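Local structure of Lmo1499 protein (Listeria monocytogenes, 4IIW) at residues P89-T93 / D94-K98. The protein probably acts as a membrane-bound lytic transglycosylase that cleaves nascent peptidoglycan strands endolytically and so terminates their elongation. Numbering follows the deposited sequence.
Sequences PAMNT and DQIVK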
ATOM      1  N   PRO B  89     -16.020  -1.183 -16.590  1.00 65.20           N
ATOM      2  CA  PRO B  89     -14.625  -1.445 -16.291  1.00 63.35           C
ATOM      3  C   PRO B  89     -13.858  -0.122 -16.331  1.00 63.43           C
ATOM      4  O   PRO B  89     -14.286   0.833 -16.975  1.00 65.38           O
ATOM      5  CB  PRO B  89     -14.173  -2.396 -17.415  1.00 64.98           C
ATOM      6  CG  PRO B  89     -15.329  -2.519 -18.360  1.00 68.39           C
ATOM      7  CD  PRO B  89     -16.351  -1.500 -17.985  1.00 69.15           C
ATOM      8  N   ALA B  90     -12.751  -0.066 -15.610  1.00 61.86           N
ATOM      9  CA  ALA B  90     -11.934   1.143 -15.530  1.00 64.15           C
ATOM     10  C   ALA B  90     -12.626   2.246 -14.727  1.00 65.08           C
ATOM     11  O   ALA B  90     -12.068   3.337 -14.579  1.00 68.20           O
ATOM     12  CB  ALA B  90     -11.542   1.645 -16.919  1.00 66.90           C
HETATM   13  N   MSE B  91     -13.838   1.960 -14.233  1.00 63.91           N
HETATM   14  CA  MSE B  91     -14.580   2.879 -13.379  1.00 62.67           C
HETATM   15  C   MSE B  91     -13.696   3.062 -12.157  1.00 59.10           C
HETATM   16  O   MSE B  91     -13.246   2.093 -11.548  1.00 56.91           O
HETATM   17  CB  MSE B  91     -15.957   2.290 -13.003  1.00 62.36           C
HETATM   18  CG  MSE B  91     -16.778   3.073 -11.957  1.00 62.98           C
HETATM   19 SE   MSE B  91     -18.645   2.437 -11.693  0.87 59.83          SE
HETATM   20  CE  MSE B  91     -19.352   3.032 -13.397  1.00 57.39           C
ATOM     21  N   ASN B  92     -13.399   4.310 -11.849  1.00 59.69           N
ATOM     22  CA  ASN B  92     -12.566   4.655 -10.730  1.00 58.78           C
ATOM     23  C   ASN B  92     -13.052   3.909  -9.490  1.00 55.20           C
ATOM     24  O   ASN B  92     -14.249   3.866  -9.233  1.00 56.25           O
ATOM     25  CB  ASN B  92     -12.623   6.168 -10.509  1.00 62.36           C
ATOM     26  CG  ASN B  92     -11.893   6.593  -9.270  1.00 69.81           C
ATOM     27  OD1 ASN B  92     -12.523   6.990  -8.284  1.00 76.37           O
ATOM     28  ND2 ASN B  92     -10.555   6.452  -9.274  1.00 72.97           N
ATOM     29  N   THR B  93     -12.120   3.329  -8.732  1.00 51.49           N
ATOM     30  CA  THR B  93     -12.427   2.557  -7.529  1.00 48.05           C
ATOM     31  C   THR B  93     -13.326   3.312  -6.556  1.00 50.33           C
ATOM     32  O   THR B  93     -14.209   2.727  -5.922  1.00 49.09           O
ATOM     33  CB  THR B  93     -11.111   2.180  -6.765  1.00 46.82           C
ATOM     34  OG1 THR B  93     -10.143   1.697  -7.695  1.00 44.57           O
ATOM     35  CG2 THR B  93     -11.358   1.131  -5.654  1.00 35.90           C
ATOM     36  N   ASP B  94     -13.083   4.610  -6.415  1.00 54.07           N
ATOM     37  CA  ASP B  94     -13.877   5.437  -5.503  1.00 56.38           C
ATOM     38  C   ASP B  94     -15.342   5.435  -5.901  1.00 56.87           C
ATOM     39  O   ASP B  94     -16.210   5.367  -5.038  1.00 58.45           O
ATOM     40  CB  ASP B  94     -13.384   6.884  -5.484  1.00 59.60           C
ATOM     41  CG  ASP B  94     -14.103   7.722  -4.449  1.00 67.80           C
ATOM     42  OD1 ASP B  94     -14.199   7.259  -3.279  1.00 72.71           O
ATOM     43  OD2 ASP B  94     -14.565   8.845  -4.796  1.00 78.44           O
ATOM     44  N   GLN B  95     -15.620   5.539  -7.196  1.00 57.04           N
ATOM     45  CA  GLN B  95     -16.999   5.542  -7.658  1.00 58.85           C
ATOM     46  C   GLN B  95     -17.644   4.205  -7.385  1.00 56.35           C
ATOM     47  O   GLN B  95     -18.795   4.158  -6.959  1.00 57.37           O
ATOM     48  CB  GLN B  95     -17.107   5.827  -9.147  1.00 61.42           C
ATOM     49  CG  GLN B  95     -16.572   7.180  -9.557  1.00 68.97           C
ATOM     50  CD  GLN B  95     -16.679   7.393 -11.052  1.00 78.09           C
ATOM     51  OE1 GLN B  95     -15.672   7.653 -11.724  1.00 80.77           O
ATOM     52  NE2 GLN B  95     -17.900   7.229 -11.598  1.00 81.86           N
ATOM     53  N   ILE B  96     -16.911   3.116  -7.614  1.00 52.50           N
ATOM     54  CA  ILE B  96     -17.496   1.803  -7.421  1.00 50.73           C
ATOM     55  C   ILE B  96     -17.967   1.708  -6.000  1.00 51.77           C
ATOM     56  O   ILE B  96     -19.144   1.499  -5.732  1.00 53.33           O
ATOM     57  CB  ILE B  96     -16.523   0.660  -7.696  1.00 47.41           C
ATOM     58  CG1 ILE B  96     -16.051   0.687  -9.153  1.00 48.55           C
ATOM     59  CG2 ILE B  96     -17.204  -0.652  -7.425  1.00 44.35           C
ATOM     60  CD1 ILE B  96     -14.904  -0.280  -9.464  1.00 36.96           C
ATOM     61  N   VAL B  97     -17.030   1.924  -5.089  1.00 52.48           N
ATOM     62  CA  VAL B  97     -17.275   1.837  -3.660  1.00 51.92           C
ATOM     63  C   VAL B  97     -18.374   2.788  -3.215  1.00 55.24           C
ATOM     64  O   VAL B  97     -19.217   2.434  -2.412  1.00 55.54           O
ATOM     65  CB  VAL B  97     -15.952   2.091  -2.921  1.00 51.47           C
ATOM     66  CG1 VAL B  97     -16.145   2.209  -1.417  1.00 48.93           C
ATOM     67  CG2 VAL B  97     -14.979   0.972  -3.279  1.00 46.09           C
ATOM     68  N   LYS B  98     -18.396   3.972  -3.793  1.00 58.81           N
ATOM     69  CA  LYS B  98     -19.384   4.987  -3.427  1.00 63.53           C
ATOM     70  C   LYS B  98     -20.820   4.542  -3.798  1.00 63.76           C
ATOM     71  O   LYS B  98     -21.749   4.782  -3.038  1.00 65.55           O
ATOM     72  CB  LYS B  98     -18.997   6.322  -4.070  1.00 66.51           C
ATOM     73  CG  LYS B  98     -18.992   7.499  -3.080  1.00 75.83           C
ATOM     74  CD  LYS B  98     -18.000   8.610  -3.537  1.00 84.71           C
ATOM     75  CE  LYS B  98     -17.636   9.585  -2.400  1.00 88.57           C
ATOM     76  NZ  LYS B  98     -16.600  10.586  -2.811  1.00 91.44           N
TER
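Met91, a selenomethionine, lies against Ile96 and Gln95, five and four residues further along the chain. Its CB comes within 4.2 Å of Ile96 CG1. One bond on, CG touches two neighbours, Ile96 CG1 at 3.8 Å and Gln95 CB at 3.9 Å. The SE atom stays on Ile96, before the chain bends at chi3. CG stands anti to the backbone N (chi1 172°), which directs it toward the helix and these two contacts. The side chains of Met91 and Gln95 cross at about a right angle. The next atom of the Ile96 branch, CD1, makes van der Waals contact with Met91 O, whose hydrogen bond comes from Asn76 ND2 of the second subunit.

Asn92 occupies the N-cap position. Its OD1 accepts a weak, bent bond from Asp94 N (3.1 Å). Its backbone O takes a straighter bond from Ile96 N (3.2 Å, 157°), with the donor in the carbonyl plane, and a weak one from Gln95 N. Val97 N to Thr93 O (3.0 Å), nearly straight, is the regular helical bond that follows. Thr93 OG1 bonds Tyr74 O of the second subunit, while Lys98 NZ forms a salt bridge to Asp94 OD2. Together these features define an asparagine N-cap with a hydrophobic staple, Met91 at N' and Ile96 at N4, where the loop after strand 83-87 enters helix 93-102.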